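Local structure of FKBO (Streptomyces hygroscopicus, 4BPS) at residues Ala19-Phe24 against Val75-Arg80; Leu210-Tyr215 against Pro224-Ala229; His214-Tyr219 against Leu249-Val254. The protein catalyses the hydrolysis of chorismate to pyruvate and a dihydroxycyclohexadiene carboxylic acid in the biosynthesis of the immunosuppressant polyketides FK506 and FK520. One frame throughout, in Å; residues are numbered along the deposited sequence. Where two conformers were deposited one is given.

Contact 1. Residues Ala19-Phe24 against Val75-Arg80; sequences APYCRF and VWHAQR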
loop_
_atom_site.group_PDB
_atom_site.type_symbol
_atom_site.label_atom_id
_atom_site.label_comp_id
_atom_site.label_asym_id
_atom_site.label_seq_id
_atom_site.Cartn_x
_atom_site.Cartn_y
_atom_site.Cartn_z
ATOM N N ALA A 19 16.107 -7.570 3.350
ATOM C CA ALA A 19 14.671 -7.295 3.476
ATOM C C ALA A 19 14.182 -6.478 2.275
ATOM O O ALA A 19 14.975 -5.846 1.584
ATOM C CB ALA A 19 14.409 -6.549 4.765
ATOM N N PRO A 20 12.873 -6.527 1.975
ATOM C CA PRO A 20 12.387 -5.872 0.753
ATOM C C PRO A 20 12.625 -4.385 0.743
ATOM O O PRO A 20 12.613 -3.727 1.796
ATOM C CB PRO A 20 10.888 -6.185 0.750
ATOM C CG PRO A 20 10.783 -7.461 1.584
ATOM C CD PRO A 20 11.810 -7.279 2.664
ATOM N N TYR A 21 12.828 -3.849 -0.453
ATOM C CA TYR A 21 13.026 -2.421 -0.620
ATOM C C TYR A 21 12.551 -2.023 -2.009
ATOM O O TYR A 21 12.328 -2.860 -2.882
ATOM C CB TYR A 21 14.492 -2.021 -0.397
ATOM C CG TYR A 21 15.503 -2.662 -1.320
ATOM C CD1 TYR A 21 16.013 -3.941 -1.058
ATOM C CD2 TYR A 21 15.979 -1.994 -2.421
ATOM C CE1 TYR A 21 16.969 -4.530 -1.876
ATOM C CE2 TYR A 21 16.945 -2.563 -3.245
ATOM C CZ TYR A 21 17.461 -3.835 -2.951
ATOM O OH TYR A 21 18.426 -4.413 -3.746
ATOM N N CYS A 22 12.387 -0.724 -2.193
ATOM C CA CYS A 22 11.733 -0.185 -3.359
ATOM C C CYS A 22 12.662 0.687 -4.224
ATOM O O CYS A 22 13.596 1.344 -3.704
ATOM C CB CYS A 22 10.537 0.671 -2.847
ATOM S SG CYS A 22 9.342 1.175 -4.079
ATOM N N ARG A 23 12.374 0.703 -5.521
ATOM C CA ARG A 23 12.935 1.684 -6.448
ATOM C C ARG A 23 11.821 2.217 -7.326
ATOM O O ARG A 23 10.875 1.492 -7.619
ATOM C CB ARG A 23 13.976 1.043 -7.377
ATOM C CG ARG A 23 15.228 0.520 -6.696
ATOM C CD ARG A 23 16.180 1.630 -6.319
ATOM N NE ARG A 23 17.429 1.092 -5.776
ATOM C CZ ARG A 23 17.694 0.912 -4.485
ATOM N NH1 ARG A 23 16.814 1.247 -3.547
ATOM N NH2 ARG A 23 18.863 0.398 -4.120
ATOM N N PHE A 24 11.944 3.473 -7.757
ATOM C CA PHE A 24 11.056 4.029 -8.774
ATOM C C PHE A 24 11.859 4.167 -10.058
ATOM O O PHE A 24 12.977 4.710 -10.059
ATOM C CB PHE A 24 10.532 5.400 -8.386
ATOM C CG PHE A 24 9.570 5.422 -7.206
ATOM C CD1 PHE A 24 9.070 4.272 -6.607
ATOM C CD2 PHE A 24 9.164 6.651 -6.719
ATOM C CE1 PHE A 24 8.171 4.345 -5.544
ATOM C CE2 PHE A 24 8.276 6.737 -5.681
ATOM C CZ PHE A 24 7.774 5.598 -5.085
ATOM N N VAL A 75 9.189 -0.677 -8.369
ATOM C CA VAL A 75 9.885 -1.956 -8.425
ATOM C C VAL A 75 10.260 -2.388 -7.009
ATOM O O VAL A 75 10.933 -1.647 -6.293
ATOM C CB VAL A 75 11.165 -1.878 -9.289
ATOM C CG1 VAL A 75 11.750 -3.270 -9.468
ATOM C CG2 VAL A 75 10.886 -1.217 -10.660
ATOM N N TRP A 76 9.827 -3.586 -6.629
ATOM C CA TRP A 76 10.198 -4.176 -5.347
ATOM C C TRP A 76 11.372 -5.123 -5.547
ATOM O O TRP A 76 11.446 -5.867 -6.539
ATOM C CB TRP A 76 8.983 -4.846 -4.698
ATOM C CG TRP A 76 8.109 -3.781 -4.148
ATOM C CD1 TRP A 76 7.053 -3.182 -4.766
ATOM C CD2 TRP A 76 8.321 -3.087 -2.921
ATOM N NE1 TRP A 76 6.568 -2.154 -3.968
ATOM C CE2 TRP A 76 7.343 -2.080 -2.832
ATOM C CE3 TRP A 76 9.246 -3.223 -1.882
ATOM C CZ2 TRP A 76 7.256 -1.222 -1.733
ATOM C CZ3 TRP A 76 9.153 -2.375 -0.792
ATOM C CH2 TRP A 76 8.170 -1.390 -0.724
ATOM N N HIS A 77 12.277 -5.074 -4.584
ATOM C CA HIS A 77 13.537 -5.807 -4.583
ATOM C C HIS A 77 13.721 -6.519 -3.250
ATOM O O HIS A 77 13.171 -6.090 -2.223
ATOM C CB HIS A 77 14.703 -4.820 -4.683
ATOM C CG HIS A 77 14.799 -4.091 -5.982
ATOM N ND1 HIS A 77 15.758 -4.397 -6.919
ATOM C CD2 HIS A 77 14.099 -3.040 -6.486
ATOM C CE1 HIS A 77 15.640 -3.571 -7.952
ATOM N NE2 HIS A 77 14.630 -2.754 -7.718
ATOM N N ALA A 78 14.558 -7.550 -3.242
ATOM C CA ALA A 78 15.090 -8.044 -1.969
ATOM C C ALA A 78 16.461 -8.644 -2.229
ATOM O O ALA A 78 17.467 -7.995 -1.981
ATOM C CB ALA A 78 14.123 -9.054 -1.322
ATOM N N GLN A 79 16.485 -9.874 -2.709
ATOM C CA GLN A 79 17.692 -10.474 -3.254
ATOM C C GLN A 79 17.220 -11.424 -4.340
ATOM O O GLN A 79 16.019 -11.492 -4.617
ATOM C CB GLN A 79 18.527 -11.161 -2.177
ATOM C CG GLN A 79 17.899 -12.342 -1.509
ATOM C CD GLN A 79 18.606 -12.681 -0.183
ATOM O OE1 GLN A 79 18.074 -12.382 0.896
ATOM N NE2 GLN A 79 19.760 -13.337 -0.255
ATOM N N ARG A 80 18.146 -12.131 -4.984
ATOM C CA ARG A 80 17.780 -12.997 -6.088
ATOM C C ARG A 80 16.611 -13.915 -5.727
ATOM O O ARG A 80 16.727 -14.712 -4.813
ATOM C CB ARG A 80 19.019 -13.832 -6.443
ATOM C CG ARG A 80 18.784 -14.875 -7.524
ATOM C CD ARG A 80 20.066 -15.656 -7.887
ATOM N NE ARG A 80 20.816 -16.174 -6.725
ATOM C CZ ARG A 80 20.517 -17.301 -6.069
ATOM N NH1 ARG A 80 19.497 -18.050 -6.452
ATOM N NH2 ARG A 80 21.260 -17.704 -5.038
#
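Tyr21, Cys22 and Arg23 pair with His77, Trp76 and Val75 as antiparallel strands: two hydrogen-bonded pairs, Tyr21 with His77 and Arg23 with Val75, flank the non-hydrogen-bonded pair Cys22 with Trp76, and the strand axes come within 4.7 Å. Four N-H...O=C bonds close the ladder; the straightest runs from Val75 N to Arg23 O (2.8 Å, 171°). On the face that carries Tyr21, Arg23, Val75 and His77, the Tyr21 ring is folded back over its cross-strand partner. Its CG stands between the backbone N and carbonyl carbon (chi1 60°), which brings His77 CB over the ring face, 3.5 Å from the Tyr21 centroid. The two rings themselves lie nearly parallel, 16° apart, but are slid so far that they barely overlap. Arg23 crosses the imidazole at about a right angle and touches it with its methylene, CG lying 3.5 Å from His77 NE2, while its guanidinium turns back, NH1 donating to its neighbour's carbonyl, Cys22 O. On the other face, Cys22 sits over the six-membered ring of Trp76: CB is 3.8 Å from the Trp76 ring centroid and SG 4.2 Å from it, a sulfur-aromatic contact. Pro20 CB reaches the same indole obliquely. The polar ends look elsewhere, Trp76 NE1 to Glu74 and His77 ND1 to Thr37. Strand 21-25 is an outermost strand of its mixed sheet, with strand 72-77 next to it and strand 38-44 beyond, while Met342 of strand 337-343 packs against Cys22 and Trp76.

Contact 2. Residues Leu210-Tyr215 against Pro224-Ala229; sequences LTAHHY and PVFARA. With 3EB (3-(2-carboxyethyl)benzoic acid), chain B.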
loop_
_atom_site.group_PDB
_atom_site.type_symbol
_atom_site.label_atom_id
_atom_site.label_comp_id
_atom_site.label_asym_id
_atom_site.label_seq_id
_atom_site.Cartn_x
_atom_site.Cartn_y
_atom_site.Cartn_z
ATOM N N LEU A 210 -7.575 6.821 15.311
ATOM C CA LEU A 210 -8.268 5.628 15.744
ATOM C C LEU A 210 -7.847 4.426 14.886
ATOM O O LEU A 210 -7.756 4.517 13.664
ATOM C CB LEU A 210 -9.778 5.860 15.624
ATOM C CG LEU A 210 -10.700 4.769 16.183
ATOM C CD1 LEU A 210 -10.491 4.522 17.679
ATOM C CD2 LEU A 210 -12.150 5.130 15.895
ATOM N N THR A 211 -7.632 3.283 15.531
ATOM C CA THR A 211 -7.356 2.036 14.816
ATOM C C THR A 211 -8.459 1.758 13.806
ATOM O O THR A 211 -9.651 1.835 14.142
ATOM C CB THR A 211 -7.223 0.917 15.840
ATOM O OG1 THR A 211 -6.045 1.175 16.616
ATOM C CG2 THR A 211 -7.094 -0.452 15.211
ATOM N N ALA A 212 -8.062 1.456 12.570
ATOM C CA ALA A 212 -9.005 1.380 11.447
ATOM C C ALA A 212 -10.172 0.440 11.747
ATOM O O ALA A 212 -11.333 0.797 11.500
ATOM C CB ALA A 212 -8.264 0.984 10.169
ATOM N N HIS A 213 -9.876 -0.763 12.263
ATOM C CA HIS A 213 -10.982 -1.703 12.454
ATOM C C HIS A 213 -11.855 -1.372 13.656
ATOM O O HIS A 213 -12.848 -2.052 13.903
ATOM C CB HIS A 213 -10.519 -3.168 12.438
ATOM C CG HIS A 213 -9.690 -3.603 13.593
ATOM N ND1 HIS A 213 -8.312 -3.489 13.613
ATOM C CD2 HIS A 213 -10.047 -4.251 14.727
ATOM C CE1 HIS A 213 -7.866 -4.010 14.746
ATOM N NE2 HIS A 213 -8.891 -4.483 15.436
ATOM N N HIS A 214 -11.507 -0.288 14.360
ATOM C CA HIS A 214 -12.365 0.285 15.411
ATOM C C HIS A 214 -13.182 1.476 14.919
ATOM O O HIS A 214 -13.883 2.097 15.718
ATOM C CB HIS A 214 -11.519 0.728 16.616
ATOM C CG HIS A 214 -10.842 -0.399 17.317
ATOM N ND1 HIS A 214 -9.904 -0.192 18.304
ATOM C CD2 HIS A 214 -10.968 -1.737 17.185
ATOM C CE1 HIS A 214 -9.467 -1.360 18.743
ATOM N NE2 HIS A 214 -10.102 -2.315 18.085
ATOM N N TYR A 215 -13.106 1.818 13.641
ATOM C CA TYR A 215 -13.917 2.907 13.137
ATOM C C TYR A 215 -15.404 2.663 13.428
ATOM O O TYR A 215 -15.890 1.537 13.353
ATOM C CB TYR A 215 -13.760 3.085 11.634
ATOM C CG TYR A 215 -12.513 3.801 11.115
ATOM C CD1 TYR A 215 -11.481 4.230 11.959
ATOM C CD2 TYR A 215 -12.381 4.048 9.763
ATOM C CE1 TYR A 215 -10.383 4.872 11.436
ATOM C CE2 TYR A 215 -11.276 4.671 9.221
ATOM C CZ TYR A 215 -10.267 5.079 10.057
ATOM O OH TYR A 215 -9.115 5.695 9.569
ATOM N N PRO A 224 -12.751 -0.623 7.731
ATOM C CA PRO A 224 -11.439 -0.972 7.182
ATOM C C PRO A 224 -10.599 -1.682 8.223
ATOM O O PRO A 224 -10.932 -1.667 9.416
ATOM C CB PRO A 224 -10.820 0.384 6.800
ATOM C CG PRO A 224 -11.744 1.421 7.282
ATOM C CD PRO A 224 -12.893 0.812 7.998
ATOM N N VAL A 225 -9.522 -2.331 7.779
ATOM C CA VAL A 225 -8.584 -2.965 8.699
ATOM C C VAL A 225 -7.198 -2.828 8.120
ATOM O O VAL A 225 -6.985 -3.150 6.954
ATOM C CB VAL A 225 -8.959 -4.440 8.962
ATOM C CG1 VAL A 225 -9.080 -5.259 7.654
ATOM C CG2 VAL A 225 -7.977 -5.097 9.904
ATOM N N PHE A 226 -6.284 -2.298 8.927
ATOM C CA PHE A 226 -4.882 -2.082 8.540
ATOM C C PHE A 226 -4.144 -1.392 9.677
ATOM O O PHE A 226 -4.750 -0.637 10.449
ATOM C CB PHE A 226 -4.713 -1.260 7.231
ATOM C CG PHE A 226 -5.344 0.109 7.257
ATOM C CD1 PHE A 226 -6.663 0.309 6.858
ATOM C CD2 PHE A 226 -4.610 1.212 7.656
ATOM C CE1 PHE A 226 -7.228 1.559 6.870
ATOM C CE2 PHE A 226 -5.172 2.472 7.674
ATOM C CZ PHE A 226 -6.487 2.645 7.299
ATOM N N ALA A 227 -2.830 -1.593 9.717
ATOM C CA ALA A 227 -1.964 -0.884 10.651
ATOM C C ALA A 227 -1.535 0.444 10.046
ATOM O O ALA A 227 -1.593 0.615 8.830
ATOM C CB ALA A 227 -0.736 -1.718 10.954
ATOM N N ARG A 228 -1.045 1.372 10.869
ATOM C CA ARG A 228 -0.619 2.685 10.355
ATOM C C ARG A 228 0.831 2.654 9.813
ATOM O O ARG A 228 1.213 3.500 8.982
ATOM C CB ARG A 228 -0.817 3.777 11.422
ATOM C CG ARG A 228 -2.260 3.859 11.890
ATOM C CD ARG A 228 -3.189 4.307 10.781
ATOM N NE ARG A 228 -4.585 4.142 11.176
ATOM C CZ ARG A 228 -5.598 4.688 10.508
ATOM N NH1 ARG A 228 -5.376 5.432 9.434
ATOM N NH2 ARG A 228 -6.840 4.488 10.935
ATOM N N ALA A 229 1.623 1.673 10.244
ATOM C CA ALA A 229 2.970 1.397 9.685
ATOM C C ALA A 229 3.333 -0.024 10.124
ATOM O O ALA A 229 2.672 -0.584 11.024
ATOM C CB ALA A 229 3.984 2.403 10.206
HETATM C C 3EB B . -7.840 6.241 6.602
HETATM O O 3EB B . -8.819 5.554 6.915
HETATM C CA 3EB B . -7.650 6.770 5.208
HETATM O OAB 3EB B . -8.689 0.644 3.291
HETATM O OAD 3EB B . -6.652 -0.187 3.005
HETATM C CAE 3EB B . -5.724 4.555 4.394
HETATM C CAF 3EB B . -4.924 3.423 4.298
HETATM C CAG 3EB B . -7.086 4.488 4.100
HETATM C CAH 3EB B . -5.466 2.213 3.898
HETATM C CAL 3EB B . -7.450 0.791 3.266
HETATM C CAM 3EB B . -7.620 3.256 3.718
HETATM C CAN 3EB B . -6.828 2.111 3.631
HETATM O OXT 3EB B . -6.948 6.601 7.461
HETATM C C2 3EB B . -7.984 5.714 4.134
HETATM O O HOH W 1 -5.113 1.486 12.218
HETATM O O HOH W 2 -7.119 -1.844 11.737
#
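Tyr215 and Arg228, both substrate-binding residues, meet across two limbs of the long connection between strands 201-204 and 229-232, and together hold the propionate-arm carboxylate of 3-(2-carboxyethyl)benzoic acid in the active-site pocket. Hydrogen bonds secure this carboxylate. Arg228 NH2 donates almost straight, in the guanidinium plane, to Tyr215 OH (2.9 Å, 177°), and the phenol in turn donates a hydrogen bond to O of the ligand (2.7 Å). Arg228 NH1 takes the other carboxylate oxygen, OXT, at 2.8 Å, while NH2 adds a weak bond to Leu210 O. A phenylalanine at Tyr215 would probably leave carboxylate oxygen O without this donor and Arg228 NH2 without its straight acceptor. Tyr155 OH and Arg162 NH1 also bind the ligand.

Apolar packing forms a sandwich round Phe226. Ala212 CB lies over one face, 3.8 Å from the Phe226 ring centroid, and the benzoate ring of the ligand over the opposite one, with Phe226 CE1 3.3 Å from CAN. Although its CB points away from 210-215, Phe226 has its ring folded back toward Ala212 by a chi1 of 58°. Tyr215 CD2 packs against Pro224 CG, the two side chains crossing at about a right angle, and Pro224 in turn packs on Tyr155, Cys159 and Arg162 of helix 154-169.

Two waters bridge the limbs. Water 2 accepts from the N-H groups of His213 and Phe226 and is also bonded to His213 ND1. Water 1 is gripped three ways, accepting from Ala212 N and from Arg228 NE and donating to Phe226 O at 2.8 Å.

Contact 3. Residues His214-Tyr219 against Leu249-Val254; sequences HYPTTY and LGHRTV. With 3EB (3-(2-carboxyethyl)benzoic acid), chain B.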
loop_
_atom_site.group_PDB
_atom_site.type_symbol
_atom_site.label_atom_id
_atom_site.label_comp_id
_atom_site.label_asym_id
_atom_site.label_seq_id
_atom_site.Cartn_x
_atom_site.Cartn_y
_atom_site.Cartn_z
ATOM N N HIS A 214 -11.507 -0.288 14.360
ATOM C CA HIS A 214 -12.365 0.285 15.411
ATOM C C HIS A 214 -13.182 1.476 14.919
ATOM O O HIS A 214 -13.883 2.097 15.718
ATOM C CB HIS A 214 -11.519 0.728 16.616
ATOM C CG HIS A 214 -10.842 -0.399 17.317
ATOM N ND1 HIS A 214 -9.904 -0.192 18.304
ATOM C CD2 HIS A 214 -10.968 -1.737 17.185
ATOM C CE1 HIS A 214 -9.467 -1.360 18.743
ATOM N NE2 HIS A 214 -10.102 -2.315 18.085
ATOM N N TYR A 215 -13.106 1.818 13.641
ATOM C CA TYR A 215 -13.917 2.907 13.137
ATOM C C TYR A 215 -15.404 2.663 13.428
ATOM O O TYR A 215 -15.890 1.537 13.353
ATOM C CB TYR A 215 -13.760 3.085 11.634
ATOM C CG TYR A 215 -12.513 3.801 11.115
ATOM C CD1 TYR A 215 -11.481 4.230 11.959
ATOM C CD2 TYR A 215 -12.381 4.048 9.763
ATOM C CE1 TYR A 215 -10.383 4.872 11.436
ATOM C CE2 TYR A 215 -11.276 4.671 9.221
ATOM C CZ TYR A 215 -10.267 5.079 10.057
ATOM O OH TYR A 215 -9.115 5.695 9.569
ATOM N N PRO A 216 -16.150 3.747 13.661
ATOM C CA PRO A 216 -17.582 3.609 13.938
ATOM C C PRO A 216 -18.351 3.251 12.665
ATOM O O PRO A 216 -17.836 3.317 11.539
ATOM C CB PRO A 216 -17.958 5.002 14.450
ATOM C CG PRO A 216 -16.994 5.925 13.764
ATOM C CD PRO A 216 -15.707 5.154 13.728
ATOM N N THR A 217 -19.619 2.912 12.844
ATOM C CA THR A 217 -20.348 2.312 11.737
ATOM C C THR A 217 -20.739 3.311 10.659
ATOM O O THR A 217 -21.177 2.901 9.592
ATOM C CB THR A 217 -21.596 1.556 12.216
ATOM O OG1 THR A 217 -22.490 2.483 12.828
ATOM C CG2 THR A 217 -21.237 0.440 13.192
ATOM N N THR A 218 -20.552 4.603 10.913
ATOM C CA THR A 218 -20.681 5.595 9.859
ATOM C C THR A 218 -19.915 5.189 8.601
ATOM O O THR A 218 -20.353 5.482 7.500
ATOM C CB THR A 218 -20.109 6.945 10.334
ATOM O OG1 THR A 218 -20.499 7.205 11.685
ATOM C CG2 THR A 218 -20.566 8.054 9.414
ATOM N N TYR A 219 -18.759 4.547 8.792
ATOM C CA TYR A 219 -17.853 4.188 7.696
ATOM C C TYR A 219 -18.089 2.760 7.176
ATOM O O TYR A 219 -17.291 2.248 6.380
ATOM C CB TYR A 219 -16.401 4.337 8.169
ATOM C CG TYR A 219 -16.111 5.720 8.723
ATOM C CD1 TYR A 219 -16.053 6.832 7.903
ATOM C CD2 TYR A 219 -15.907 5.918 10.079
ATOM C CE1 TYR A 219 -15.789 8.091 8.404
ATOM C CE2 TYR A 219 -15.654 7.177 10.599
ATOM C CZ TYR A 219 -15.569 8.251 9.760
ATOM O OH TYR A 219 -15.300 9.496 10.251
ATOM N N LEU A 249 -7.918 13.090 12.068
ATOM C CA LEU A 249 -7.581 13.116 13.496
ATOM C C LEU A 249 -8.685 12.304 14.192
ATOM O O LEU A 249 -9.884 12.511 13.955
ATOM C CB LEU A 249 -7.334 14.540 14.012
ATOM C CG LEU A 249 -6.065 15.218 13.412
ATOM C CD1 LEU A 249 -5.987 16.669 13.860
ATOM C CD2 LEU A 249 -4.664 14.509 13.629
ATOM N N GLY A 250 -8.301 11.339 15.016
ATOM C CA GLY A 250 -9.252 10.354 15.516
ATOM C C GLY A 250 -9.644 9.483 14.337
ATOM O O GLY A 250 -8.756 8.898 13.691
ATOM N N HIS A 251 -10.946 9.420 14.011
ATOM C CA HIS A 251 -11.381 8.826 12.749
ATOM C C HIS A 251 -11.811 9.890 11.746
ATOM O O HIS A 251 -12.170 9.550 10.621
ATOM C CB HIS A 251 -12.528 7.823 12.937
ATOM C CG HIS A 251 -13.749 8.431 13.549
ATOM N ND1 HIS A 251 -14.559 9.330 12.882
ATOM C CD2 HIS A 251 -14.250 8.302 14.798
ATOM C CE1 HIS A 251 -15.511 9.726 13.705
ATOM N NE2 HIS A 251 -15.344 9.123 14.871
ATOM N N ARG A 252 -11.835 11.144 12.159
ATOM C CA ARG A 252 -12.503 12.183 11.395
ATOM C C ARG A 252 -11.636 12.823 10.329
ATOM O O ARG A 252 -10.503 13.226 10.595
ATOM C CB ARG A 252 -12.881 13.304 12.377
ATOM C CG ARG A 252 -14.257 13.375 12.982
ATOM C CD ARG A 252 -14.528 14.881 13.391
ATOM N NE ARG A 252 -14.037 15.814 12.348
ATOM C CZ ARG A 252 -14.177 17.128 12.322
ATOM N NH1 ARG A 252 -14.823 17.769 13.287
ATOM N NH2 ARG A 252 -13.663 17.806 11.284
ATOM N N THR A 253 -12.213 13.019 9.146
ATOM C CA THR A 253 -11.613 13.892 8.158
ATOM C C THR A 253 -11.517 15.288 8.760
ATOM O O THR A 253 -12.506 15.809 9.305
ATOM C CB THR A 253 -12.481 13.941 6.896
ATOM O OG1 THR A 253 -12.512 12.632 6.338
ATOM C CG2 THR A 253 -11.930 14.948 5.885
ATOM N N VAL A 254 -10.353 15.921 8.638
ATOM C CA VAL A 254 -10.179 17.313 9.045
ATOM C C VAL A 254 -9.853 18.175 7.818
ATOM O O VAL A 254 -9.641 17.659 6.721
ATOM C CB VAL A 254 -9.164 17.465 10.190
ATOM C CG1 VAL A 254 -9.685 16.771 11.448
ATOM C CG2 VAL A 254 -7.802 16.990 9.777
HETATM C C 3EB B . -7.840 6.241 6.602
HETATM O O 3EB B . -8.819 5.554 6.915
HETATM C CA 3EB B . -7.650 6.770 5.208
HETATM O OAB 3EB B . -8.689 0.644 3.291
HETATM O OAD 3EB B . -6.652 -0.187 3.005
HETATM C CAE 3EB B . -5.724 4.555 4.394
HETATM C CAF 3EB B . -4.924 3.423 4.298
HETATM C CAG 3EB B . -7.086 4.488 4.100
HETATM C CAH 3EB B . -5.466 2.213 3.898
HETATM C CAL 3EB B . -7.450 0.791 3.266
HETATM C CAM 3EB B . -7.620 3.256 3.718
HETATM C CAN 3EB B . -6.828 2.111 3.631
HETATM O OXT 3EB B . -6.948 6.601 7.461
HETATM C C2 3EB B . -7.984 5.714 4.134
HETATM O O HOH W 3 -14.937 11.903 8.978
#
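His251 is held on two sides at once, by a proline over its imidazole face and a tyrosine hydroxyl at its edge. Pro216 CG stands over the ring, 3.8 Å from the His251 centroid, in a CH-pi contact, and CD of the same proline approaches His251 CD2 to 3.6 Å. At the edge, Tyr219 OH and His251 ND1 share a short hydrogen bond of 2.7 Å; the two ring planes are inclined at 66°. At chi1 60° the imidazole is turned back over its own main chain, to where Pro216 and Tyr219 meet it. Water 3 binds the same hydroxyl, Tyr219 OH, and accepts from Thr253 N at 2.9 Å, so the phenol joins the loop to both the histidine and the backbone after it. His251 CB, 3.9 Å from Tyr215 CD1, packs off-centre on the ring of that tyrosine. Arg332 lies close by, donating to His251 O and Thr253 OG1 and touching the side chains of Tyr215 and Tyr219. His251 belongs to a type II' beta turn, Leu249 to Arg252, with Gly250 at positive phi: a tight beta hairpin connecting strands 239-249 and 252-253, packed against substrate-binding Tyr215 in a surface contact beside the pocket.

In the fold
From the N terminus, contact 1 comes first: it brings strand 21-25 onto strand 72-77 across some 50 residues and is complete before the others begin. Contacts 2 and 3 share His214-Tyr215. Contact 2 closes a short loop, tying the connection between strands 201-204 and 229-232 to itself; contact 3 ties it to the hairpin, past strands 229-232 and 239-249, so that 224-229 falls inside its longer loop. The two touch, Leu210 packing on His251 and Pro216 with its N probably hydrogen-bonded to Gly250 O, and both meet the ligand through Tyr215. Contact 1 lies on the opposite side of the chain's centre from both, about 26 Å from contact 2 between centres.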